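Local structure of GDP-6-deoxy-D-mannose reductase (Pseudomonas aeruginosa, 6X3B) at residues R177-I182 with V244-S249; V218-L223 with R285-S290; V225-S230 with P302-K307. The protein binds NADPH and probably reduces GDP-4-dehydro-6-deoxy-D-mannose to GDP-D-rhamnose, a sugar donor for the lipopolysaccharide O-antigen. One frame throughout, in Å; residues are numbered along the deposited sequence. Where two conformers were deposited one is given.

How the contacts relate
Contact 1 lies on strand 172-182 and the other two beside it. Contacts 1 and 2 have centres about 10 Å apart and share the main sheet, where strand 172-182 pairs with both 244-247 and 219-224; Ser249 of the first and Asp221 of the second are probably hydrogen-bonded. The centre of contact 3 is about 11 Å from that of contact 1 and about 15 Å from that of contact 2; it joins helix 225-238, which follows strand 219-224 and precedes strand 244-247, to the 302-307 segment. First segments run 177-182, 218-223, 225-230 and partners 244-249, 285-290, 302-307, so the pairs interleave and tie later chain to the cofactor-binding sheet and the helix packed on it.

Contact 1. Residues R177-I182 with V244-S249; sequences RPFNHI and VYNVCS. With NDP (NADPH dihydro-nicotinamide-adenine-dinucleotide phosphate), chain E.
The Phe179 ring lies beside the end of strand 244-247 and is met there in two different ways. Cys248 SG stands above its face, 4.8 Å from the ring centroid and 25° off the normal, a distant sulfur-aromatic contact, while Cys248 CB packs on Phe179 CD1 at 3.8 Å. At the ring's edge, in its plane, comes Asn246 OD1, 3.8 Å from Phe179 CE1, with the amide turned steeply, 76°, against the ring. The hydrogen bond of that oxygen is to Tyr129 OH, and the amide nitrogen bonds Ser290 O, which holds the amide's rotation. Arg177 runs extended from CG to NE, and Val244 CG1 sits over one face of its guanidinium, toward the rim, 3.5 Å from Arg177 NE; the charged end pairs with Glu159. Beneath these side chains the strands run parallel: Arg177 N bonds Tyr245 O at 2.7 Å, Val247 N bonds Arg177 O, and Phe179 N bonds Val247 O. Past the pairing, His181 ND1 donates in its ring plane to Phe179 O at 3.0 Å, a bond that steadies the imidazole while one face lies against the nicotinamide, with His181 ND1 3.3 Å from NDP C4N. Parallel pairing in which the C-terminal end of strand 172-182 carries Pro178 and His181 to the nicotinamide fits the Rossmann-type sheet of the NAD-dependent epimerase/dehydratase family.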
loop_
_atom_site.group_PDB
_atom_site.type_symbol
_atom_site.label_atom_id
_atom_site.label_comp_id
_atom_site.label_asym_id
_atom_site.label_seq_id
_atom_site.Cartn_x
_atom_site.Cartn_y
_atom_site.Cartn_z
ATOM N N ARG A 177 2.081 6.341 -12.571
ATOM C CA ARG A 177 1.242 7.241 -11.762
ATOM C C ARG A 177 0.834 8.431 -12.620
ATOM O O ARG A 177 1.522 9.462 -12.638
ATOM C CB ARG A 177 1.967 7.718 -10.495
ATOM C CG ARG A 177 2.226 6.595 -9.491
ATOM C CD ARG A 177 3.141 7.036 -8.339
ATOM N NE ARG A 177 3.227 5.996 -7.324
ATOM C CZ ARG A 177 4.072 6.038 -6.297
ATOM N NH1 ARG A 177 4.917 7.062 -6.182
ATOM N NH2 ARG A 177 4.075 5.062 -5.394
ATOM N N PRO A 178 -0.247 8.334 -13.380
ATOM C CA PRO A 178 -0.655 9.467 -14.218
ATOM C C PRO A 178 -1.304 10.546 -13.376
ATOM O O PRO A 178 -2.018 10.265 -12.406
ATOM C CB PRO A 178 -1.667 8.844 -15.183
ATOM C CG PRO A 178 -2.264 7.695 -14.368
ATOM C CD PRO A 178 -1.107 7.151 -13.572
ATOM N N PHE A 179 -1.052 11.794 -13.759
ATOM C CA PHE A 179 -1.720 12.902 -13.095
ATOM C C PHE A 179 -2.988 13.229 -13.892
ATOM O O PHE A 179 -3.597 12.316 -14.460
ATOM C CB PHE A 179 -0.734 14.071 -12.924
ATOM C CG PHE A 179 0.315 13.819 -11.831
ATOM C CD1 PHE A 179 1.133 12.698 -11.881
ATOM C CD2 PHE A 179 0.445 14.679 -10.746
ATOM C CE1 PHE A 179 2.094 12.449 -10.888
ATOM C CE2 PHE A 179 1.400 14.448 -9.756
ATOM C CZ PHE A 179 2.223 13.322 -9.821
ATOM N N ASN A 180 -3.430 14.484 -13.853
ATOM C CA ASN A 180 -4.723 14.875 -14.480
ATOM C C ASN A 180 -4.779 14.530 -15.975
ATOM O O ASN A 180 -3.802 14.794 -16.684
ATOM C CB ASN A 180 -5.097 16.323 -14.165
ATOM C CG ASN A 180 -5.476 16.503 -12.711
ATOM O OD1 ASN A 180 -4.621 16.449 -11.836
ATOM N ND2 ASN A 180 -6.757 16.700 -12.448
ATOM N N HIS A 181 -5.877 13.985 -16.432
ATOM C CA HIS A 181 -6.139 13.606 -17.845
ATOM C C HIS A 181 -7.151 14.581 -18.448
ATOM O O HIS A 181 -8.031 15.046 -17.712
ATOM C CB HIS A 181 -6.881 12.263 -17.932
ATOM C CG HIS A 181 -6.097 11.030 -17.639
ATOM N ND1 HIS A 181 -5.270 10.921 -16.552
ATOM C CD2 HIS A 181 -6.074 9.827 -18.247
ATOM C CE1 HIS A 181 -4.740 9.720 -16.518
ATOM N NE2 HIS A 181 -5.221 9.030 -17.545
ATOM N N ILE A 182 -7.075 14.833 -19.718
ATOM C CA ILE A 182 -8.074 15.658 -20.453
ATOM C C ILE A 182 -8.450 14.869 -21.710
ATOM O O ILE A 182 -7.535 14.467 -22.440
ATOM C CB ILE A 182 -7.543 17.057 -20.815
ATOM C CG1 ILE A 182 -7.145 17.868 -19.582
ATOM C CG2 ILE A 182 -8.567 17.800 -21.655
ATOM C CD1 ILE A 182 -6.631 19.248 -19.907
ATOM N N VAL A 244 8.623 2.561 -10.703
ATOM C CA VAL A 244 7.433 3.406 -10.675
ATOM C C VAL A 244 7.724 4.686 -11.450
ATOM O O VAL A 244 8.752 5.334 -11.221
ATOM C CB VAL A 244 7.038 3.738 -9.226
ATOM C CG1 VAL A 244 5.880 4.726 -9.186
ATOM C CG2 VAL A 244 6.724 2.466 -8.451
ATOM N N TYR A 245 6.810 5.071 -12.347
ATOM C CA TYR A 245 6.984 6.266 -13.169
ATOM C C TYR A 245 5.788 7.193 -13.039
ATOM O O TYR A 245 4.651 6.753 -13.249
ATOM C CB TYR A 245 7.151 5.896 -14.648
ATOM C CG TYR A 245 8.337 5.025 -14.908
ATOM C CD1 TYR A 245 8.245 3.644 -14.815
ATOM C CD2 TYR A 245 9.560 5.589 -15.242
ATOM C CE1 TYR A 245 9.346 2.840 -15.049
ATOM C CE2 TYR A 245 10.663 4.808 -15.473
ATOM C CZ TYR A 245 10.554 3.444 -15.384
ATOM O OH TYR A 245 11.668 2.705 -15.639
ATOM N N ASN A 246 6.041 8.468 -12.717
ATOM C CA ASN A 246 5.028 9.501 -12.921
ATOM C C ASN A 246 4.762 9.672 -14.413
ATOM O O ASN A 246 5.690 9.670 -15.221
ATOM C CB ASN A 246 5.483 10.848 -12.374
ATOM C CG ASN A 246 5.559 10.882 -10.858
ATOM O OD1 ASN A 246 4.948 10.058 -10.159
ATOM N ND2 ASN A 246 6.295 11.856 -10.346
ATOM N N VAL A 247 3.497 9.858 -14.767
ATOM C CA VAL A 247 3.116 10.232 -16.130
ATOM C C VAL A 247 2.414 11.582 -16.011
ATOM O O VAL A 247 1.266 11.662 -15.557
ATOM C CB VAL A 247 2.230 9.174 -16.802
ATOM C CG1 VAL A 247 1.797 9.654 -18.216
ATOM C CG2 VAL A 247 2.972 7.803 -16.895
ATOM N N CYS A 248 3.107 12.654 -16.404
ATOM C CA CYS A 248 2.635 14.012 -16.167
ATOM C C CYS A 248 3.326 14.954 -17.146
ATOM O O CYS A 248 4.289 14.587 -17.826
ATOM C CB CYS A 248 2.893 14.441 -14.711
ATOM S SG CYS A 248 4.638 14.216 -14.214
ATOM N N SER A 249 2.812 16.179 -17.214
ATOM C CA SER A 249 3.358 17.183 -18.120
ATOM C C SER A 249 4.512 17.974 -17.513
ATOM O O SER A 249 5.320 18.539 -18.257
ATOM C CB SER A 249 2.259 18.173 -18.532
ATOM O OG SER A 249 2.007 19.076 -17.459
HETATM P PA NDP E . -13.317 4.272 -15.954
HETATM O O1A NDP E . -14.022 4.278 -14.640
HETATM O O2A NDP E . -13.800 5.190 -17.026
HETATM O O5B NDP E . -13.263 2.776 -16.524
HETATM C C5B NDP E . -13.137 1.675 -15.593
HETATM C C4B NDP E . -13.123 0.379 -16.363
HETATM O O4B NDP E . -12.973 -0.727 -15.437
HETATM C C3B NDP E . -14.383 0.072 -17.188
HETATM O O3B NDP E . -14.041 -0.483 -18.452
HETATM C C2B NDP E . -15.132 -0.918 -16.305
HETATM O O2B NDP E . -15.942 -1.783 -17.097
HETATM C C1B NDP E . -13.970 -1.687 -15.693
HETATM N N9A NDP E . -14.302 -2.364 -14.447
HETATM C C8A NDP E . -14.740 -1.783 -13.283
HETATM N N7A NDP E . -14.967 -2.645 -12.325
HETATM C C5A NDP E . -14.661 -3.874 -12.891
HETATM C C6A NDP E . -14.696 -5.187 -12.389
HETATM N N6A NDP E . -15.080 -5.450 -11.142
HETATM N N1A NDP E . -14.330 -6.196 -13.213
HETATM C C2A NDP E . -13.954 -5.885 -14.460
HETATM N N3A NDP E . -13.880 -4.692 -15.044
HETATM C C4A NDP E . -14.250 -3.715 -14.199
HETATM O O3 NDP E . -11.762 4.563 -15.708
HETATM P PN NDP E . -10.743 5.516 -16.493
HETATM O O1N NDP E . -10.602 5.010 -17.890
HETATM O O2N NDP E . -11.164 6.932 -16.291
HETATM O O5D NDP E . -9.383 5.247 -15.690
HETATM C C5D NDP E . -8.460 4.253 -16.194
HETATM C C4D NDP E . -7.368 4.035 -15.177
HETATM O O4D NDP E . -6.648 5.279 -14.983
HETATM C C3D NDP E . -7.836 3.592 -13.783
HETATM O O3D NDP E . -6.943 2.641 -13.220
HETATM C C2D NDP E . -7.839 4.912 -13.015
HETATM O O2D NDP E . -7.695 4.737 -11.614
HETATM C C1D NDP E . -6.636 5.628 -13.620
HETATM N N1N NDP E . -6.738 7.113 -13.505
HETATM C C2N NDP E . -7.622 7.821 -14.273
HETATM C C3N NDP E . -7.623 9.190 -14.292
HETATM C C7N NDP E . -8.765 9.879 -14.935
HETATM O O7N NDP E . -8.838 11.111 -14.896
HETATM N N7N NDP E . -9.683 9.140 -15.541
HETATM C C4N NDP E . -6.477 9.908 -13.666
HETATM C C5N NDP E . -5.623 9.051 -12.827
HETATM C C6N NDP E . -5.940 7.794 -12.619
HETATM P P2B NDP E . -17.509 -1.601 -16.750
HETATM O O1X NDP E . -18.242 -2.571 -17.651
HETATM O O2X NDP E . -17.685 -1.940 -15.285
HETATM O O3X NDP E . -17.864 -0.160 -17.049
#

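Contact 2. Residues V218-L223 with R285-S290; sequences VSRDFL and RRVRGS
Asp221 points its carboxylate across to Gly289 because chi1 (-173°) swings CG to the far side from its N, and the Gly289 N-H meets the anti lone pair of Asp221 OD2 at 2.9 Å. Arg220 starts in the other direction, but a bend at chi2 (-71°) folds its chain back, so that Arg220 CD lies 3.8 Å from Val287 CG2 and its NH1 donates to its neighbour's carbonyl, Ser219 O, and also to Gln284 O. Ser219 O is approached from opposite faces of its plane: Arg220 NH1 on one, Val287 N on the other, the latter by a long, bent bond of 3.2 Å. A straighter bond, Ser219 N to Arg285 O at 2.9 Å, joins the backbones one step earlier. Val218 CG1 sits over the centre of the Arg285 guanidinium, 3.6 Å from Arg285 CZ, the two side chains crossing at about a right angle; the charge itself is paired with Asp215. Ser219 OG rests on Arg286 CB, and both residues turn their polar ends to Glu252, which also takes Arg288. Asp221 is shared as well, its OD1 bonding Ser249 OG and its OD2 Gly250 N. The 285-290 loop thus runs alongside strand 219-224, ahead of helix 292-298; Val287 touches Phe179 of strand 172-182, Val218 packs on helix 255-266, and strand 252-254 pairs antiparallel with 219-224.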
loop_
_atom_site.group_PDB
_atom_site.type_symbol
_atom_site.label_atom_id
_atom_site.label_comp_id
_atom_site.label_asym_id
_atom_site.label_seq_id
_atom_site.Cartn_x
_atom_site.Cartn_y
_atom_site.Cartn_z
ATOM N N VAL A 218 -6.824 26.993 -8.228
ATOM C CA VAL A 218 -5.800 26.002 -7.946
ATOM C C VAL A 218 -5.166 25.624 -9.277
ATOM O O VAL A 218 -5.746 25.828 -10.346
ATOM C CB VAL A 218 -6.372 24.757 -7.232
ATOM C CG1 VAL A 218 -7.083 25.169 -5.947
ATOM C CG2 VAL A 218 -7.322 23.994 -8.138
ATOM N N SER A 219 -3.954 25.090 -9.213
ATOM C CA SER A 219 -3.275 24.627 -10.417
ATOM C C SER A 219 -3.087 23.115 -10.353
ATOM O O SER A 219 -2.905 22.546 -9.274
ATOM C CB SER A 219 -1.923 25.331 -10.582
ATOM O OG SER A 219 -0.962 24.776 -9.700
ATOM N N ARG A 220 -3.122 22.458 -11.517
ATOM C CA ARG A 220 -2.923 21.021 -11.576
ATOM C C ARG A 220 -2.071 20.691 -12.799
ATOM O O ARG A 220 -1.891 21.507 -13.702
ATOM C CB ARG A 220 -4.258 20.253 -11.623
ATOM C CG ARG A 220 -5.121 20.367 -10.351
ATOM C CD ARG A 220 -4.501 19.583 -9.193
ATOM N NE ARG A 220 -5.359 19.556 -8.000
ATOM C CZ ARG A 220 -5.289 20.444 -7.012
ATOM N NH1 ARG A 220 -4.427 21.450 -7.089
ATOM N NH2 ARG A 220 -6.092 20.347 -5.957
ATOM N N ASP A 221 -1.552 19.476 -12.818
ATOM C CA ASP A 221 -0.722 18.980 -13.913
ATOM C C ASP A 221 -1.608 18.146 -14.843
ATOM O O ASP A 221 -2.055 17.063 -14.455
ATOM C CB ASP A 221 0.424 18.145 -13.345
ATOM C CG ASP A 221 1.432 17.732 -14.390
ATOM O OD1 ASP A 221 0.999 17.428 -15.535
ATOM O OD2 ASP A 221 2.657 17.690 -14.058
ATOM N N PHE A 222 -1.828 18.627 -16.077
ATOM C CA PHE A 222 -2.698 17.983 -17.060
ATOM C C PHE A 222 -1.937 17.411 -18.254
ATOM O O PHE A 222 -0.979 18.016 -18.743
ATOM C CB PHE A 222 -3.732 18.974 -17.624
ATOM C CG PHE A 222 -4.737 19.455 -16.615
ATOM C CD1 PHE A 222 -5.919 18.762 -16.414
ATOM C CD2 PHE A 222 -4.523 20.634 -15.907
ATOM C CE1 PHE A 222 -6.858 19.220 -15.482
ATOM C CE2 PHE A 222 -5.452 21.086 -14.984
ATOM C CZ PHE A 222 -6.612 20.377 -14.770
ATOM N N LEU A 223 -2.429 16.273 -18.764
ATOM C CA LEU A 223 -2.035 15.707 -20.049
ATOM C C LEU A 223 -3.273 15.357 -20.866
ATOM O O LEU A 223 -4.285 14.907 -20.321
ATOM C CB LEU A 223 -1.197 14.428 -19.874
ATOM C CG LEU A 223 0.237 14.562 -19.368
ATOM C CD1 LEU A 223 0.781 13.180 -19.030
ATOM C CD2 LEU A 223 1.093 15.237 -20.433
ATOM N N ARG A 285 -3.210 23.584 -3.193
ATOM C CA ARG A 285 -3.339 24.695 -4.130
ATOM C C ARG A 285 -2.613 24.444 -5.446
ATOM O O ARG A 285 -3.058 24.930 -6.493
ATOM C CB ARG A 285 -2.800 25.990 -3.525
ATOM C CG ARG A 285 -3.254 26.287 -2.110
ATOM C CD ARG A 285 -4.767 26.333 -2.021
ATOM N NE ARG A 285 -5.352 27.323 -2.923
ATOM C CZ ARG A 285 -6.659 27.431 -3.139
ATOM N NH1 ARG A 285 -7.487 26.611 -2.506
ATOM N NH2 ARG A 285 -7.140 28.352 -3.972
ATOM N N ARG A 286 -1.486 23.736 -5.420
ATOM C CA ARG A 286 -0.661 23.589 -6.614
ATOM C C ARG A 286 -0.123 22.171 -6.719
ATOM O O ARG A 286 0.367 21.611 -5.739
ATOM C CB ARG A 286 0.517 24.571 -6.601
ATOM C CG ARG A 286 0.113 26.032 -6.466
ATOM C CD ARG A 286 1.340 26.889 -6.268
ATOM N NE ARG A 286 2.324 26.611 -7.299
ATOM C CZ ARG A 286 3.556 27.101 -7.307
ATOM N NH1 ARG A 286 3.951 27.909 -6.330
ATOM N NH2 ARG A 286 4.385 26.789 -8.291
ATOM N N VAL A 287 -0.191 21.603 -7.922
ATOM C CA VAL A 287 0.372 20.287 -8.194
ATOM C C VAL A 287 1.155 20.378 -9.489
ATOM O O VAL A 287 0.607 20.775 -10.529
ATOM C CB VAL A 287 -0.691 19.179 -8.291
ATOM C CG1 VAL A 287 -0.013 17.826 -8.647
ATOM C CG2 VAL A 287 -1.483 19.058 -6.993
ATOM N N ARG A 288 2.439 20.047 -9.415
ATOM C CA ARG A 288 3.298 19.892 -10.583
ATOM C C ARG A 288 4.052 18.581 -10.423
ATOM O O ARG A 288 4.671 18.350 -9.385
ATOM C CB ARG A 288 4.275 21.069 -10.696
ATOM C CG ARG A 288 4.791 21.345 -12.084
ATOM C CD ARG A 288 5.480 22.704 -12.128
ATOM N NE ARG A 288 6.778 22.704 -11.454
ATOM C CZ ARG A 288 7.023 23.295 -10.287
ATOM N NH1 ARG A 288 6.053 23.938 -9.644
ATOM N NH2 ARG A 288 8.246 23.249 -9.767
ATOM N N GLY A 289 3.995 17.714 -11.432
ATOM C CA GLY A 289 4.708 16.456 -11.369
ATOM C C GLY A 289 6.013 16.527 -12.134
ATOM O O GLY A 289 6.160 17.325 -13.051
ATOM N N SER A 290 6.974 15.681 -11.765
ATOM C CA SER A 290 8.178 15.501 -12.577
ATOM C C SER A 290 8.061 14.227 -13.404
ATOM O O SER A 290 7.767 13.154 -12.867
ATOM C CB SER A 290 9.446 15.434 -11.724
ATOM O OG SER A 290 10.517 14.833 -12.448
#

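Contact 3. Residues V225-S230 with P302-K307; sequences VQDVLS and PEITIK
Asp227 on helix 225-238 meets two consecutive backbone N-H groups, those of Glu303 and Ile304, with its carboxylate. Ile304 N lies 2.9 Å from Asp227 OD2 and uses the syn lone pair of that oxygen, on the side of the other carboxylate oxygen, with an angle of 163° at the hydrogen. Glu303 N approaches Asp227 OD1 at 3.0 Å from above the carboxylate plane, 42° out of it. The carboxylate is therefore seated against the backbone of 302-304 and held at both of its oxygens. A water adds to this grip, donating to Asp227 OD2 at 2.6 Å and, by a longer bond, to Ile304 O, so that it bridges helix and loop. These donors probably favour the charged form of the otherwise buried acid.

Carbon atoms close in around the same group. Ile304 CB comes within 3.4 Å of Asp227 OD2, and Pro302 CB packs beside that oxygen at 4.0 Å. One residue earlier on the helix, Gln226 has CG anti to its own N (chi1 179°) and continues extended, which carries its amide out to Ile304; Gln226 NE2 stops 3.8 Å from Ile304 CD1, the side chains crossing at about a right angle.

Farther out, Trp300 NE1 bonds Asp227 O, adding a second link from the chain just before Pro302, and Leu223 of the neighbouring strand touches both Val228 and Pro302. Thr305 is the N-cap of helix 306-320, its OG1 accepting from Gln308 N. The arrangement is a helix-borne carboxylate gripping the backbone of a loop, here the one leading into the C-terminal helix, and it ties the loop before that helix to helix 225-238 beside the sheet of this Rossmann-type fold.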
loop_
_atom_site.group_PDB
_atom_site.type_symbol
_atom_site.label_atom_id
_atom_site.label_comp_id
_atom_site.label_asym_id
_atom_site.label_seq_id
_atom_site.Cartn_x
_atom_site.Cartn_y
_atom_site.Cartn_z
ATOM N N VAL A 225 -5.285 12.742 -22.940
ATOM C CA VAL A 225 -5.340 11.287 -22.793
ATOM C C VAL A 225 -4.439 10.588 -23.807
ATOM O O VAL A 225 -3.899 9.513 -23.530
ATOM C CB VAL A 225 -6.803 10.801 -22.893
ATOM C CG1 VAL A 225 -7.410 11.161 -24.247
ATOM C CG2 VAL A 225 -6.912 9.298 -22.612
ATOM N N GLN A 226 -4.256 11.180 -24.990
ATOM C CA GLN A 226 -3.390 10.551 -25.985
ATOM C C GLN A 226 -1.921 10.586 -25.566
ATOM O O GLN A 226 -1.163 9.655 -25.878
ATOM C CB GLN A 226 -3.558 11.227 -27.345
ATOM C CG GLN A 226 -2.648 10.605 -28.406
ATOM C CD GLN A 226 -2.831 11.215 -29.777
ATOM O OE1 GLN A 226 -3.940 11.229 -30.316
ATOM N NE2 GLN A 226 -1.741 11.719 -30.356
ATOM N N ASP A 227 -1.493 11.645 -24.876
ATOM C CA ASP A 227 -0.122 11.659 -24.369
ATOM C C ASP A 227 0.040 10.665 -23.228
ATOM O O ASP A 227 1.098 10.034 -23.094
ATOM C CB ASP A 227 0.273 13.066 -23.924
ATOM C CG ASP A 227 0.638 13.962 -25.097
ATOM O OD1 ASP A 227 1.138 13.434 -26.115
ATOM O OD2 ASP A 227 0.418 15.183 -25.009
ATOM N N VAL A 228 -1.011 10.498 -22.412
ATOM C CA VAL A 228 -0.989 9.484 -21.363
ATOM C C VAL A 228 -0.855 8.096 -21.974
ATOM O O VAL A 228 -0.043 7.280 -21.526
ATOM C CB VAL A 228 -2.246 9.590 -20.484
ATOM C CG1 VAL A 228 -2.261 8.466 -19.461
ATOM C CG2 VAL A 228 -2.308 10.944 -19.802
ATOM N N LEU A 229 -1.669 7.802 -22.998
ATOM C CA LEU A 229 -1.570 6.512 -23.674
ATOM C C LEU A 229 -0.181 6.278 -24.241
ATOM O O LEU A 229 0.336 5.155 -24.205
ATOM C CB LEU A 229 -2.582 6.434 -24.810
ATOM C CG LEU A 229 -4.006 6.423 -24.309
ATOM C CD1 LEU A 229 -4.923 6.390 -25.512
ATOM C CD2 LEU A 229 -4.162 5.204 -23.422
ATOM N N SER A 230 0.396 7.299 -24.854
ATOM C CA SER A 230 1.684 7.098 -25.503
ATOM C C SER A 230 2.759 6.809 -24.467
ATOM O O SER A 230 3.674 6.014 -24.708
ATOM C CB SER A 230 2.031 8.327 -26.342
ATOM O OG SER A 230 3.403 8.336 -26.685
ATOM N N PRO A 302 5.513 14.956 -23.923
ATOM C CA PRO A 302 4.141 15.328 -24.266
ATOM C C PRO A 302 4.158 15.976 -25.658
ATOM O O PRO A 302 5.070 16.718 -25.935
ATOM C CB PRO A 302 3.759 16.378 -23.215
ATOM C CG PRO A 302 4.746 16.168 -22.095
ATOM C CD PRO A 302 6.013 15.682 -22.763
ATOM N N GLU A 303 3.154 15.670 -26.483
ATOM C CA GLU A 303 3.066 16.206 -27.832
ATOM C C GLU A 303 1.811 17.023 -28.120
ATOM O O GLU A 303 1.809 17.778 -29.101
ATOM C CB GLU A 303 3.130 15.068 -28.865
ATOM C CG GLU A 303 4.467 14.332 -28.908
ATOM C CD GLU A 303 5.465 15.003 -29.810
ATOM O OE1 GLU A 303 6.165 15.925 -29.336
ATOM O OE2 GLU A 303 5.534 14.617 -30.995
ATOM N N ILE A 304 0.747 16.879 -27.334
ATOM C CA ILE A 304 -0.526 17.543 -27.601
ATOM C C ILE A 304 -0.577 18.836 -26.804
ATOM O O ILE A 304 -0.336 18.826 -25.593
ATOM C CB ILE A 304 -1.714 16.633 -27.244
ATOM C CG1 ILE A 304 -1.632 15.307 -28.004
ATOM C CG2 ILE A 304 -3.014 17.338 -27.533
ATOM C CD1 ILE A 304 -1.759 15.469 -29.501
ATOM N N THR A 305 -0.882 19.949 -27.466
ATOM C CA THR A 305 -0.972 21.207 -26.735
ATOM C C THR A 305 -2.282 21.269 -25.954
ATOM O O THR A 305 -3.282 20.626 -26.305
ATOM C CB THR A 305 -0.896 22.419 -27.668
ATOM O OG1 THR A 305 -2.033 22.416 -28.547
ATOM C CG2 THR A 305 0.401 22.422 -28.489
ATOM N N ILE A 306 -2.287 22.099 -24.910
ATOM C CA ILE A 306 -3.498 22.246 -24.111
ATOM C C ILE A 306 -4.641 22.778 -24.970
ATOM O O ILE A 306 -5.777 22.298 -24.880
ATOM C CB ILE A 306 -3.221 23.133 -22.876
ATOM C CG1 ILE A 306 -4.477 23.266 -22.014
ATOM C CG2 ILE A 306 -2.707 24.504 -23.283
ATOM C CD1 ILE A 306 -5.162 21.957 -21.742
ATOM N N LYS A 307 -4.361 23.741 -25.850
ATOM C CA LYS A 307 -5.420 24.259 -26.707
ATOM C C LYS A 307 -6.030 23.146 -27.544
ATOM O O LYS A 307 -7.251 23.021 -27.619
ATOM C CB LYS A 307 -4.895 25.387 -27.591
ATOM C CG LYS A 307 -5.995 26.261 -28.146
ATOM C CD LYS A 307 -5.452 27.535 -28.758
ATOM C CE LYS A 307 -5.203 27.362 -30.243
ATOM N NZ LYS A 307 -4.995 28.683 -30.915
HETATM O O HOH W 1 -0.884 16.623 -23.229
#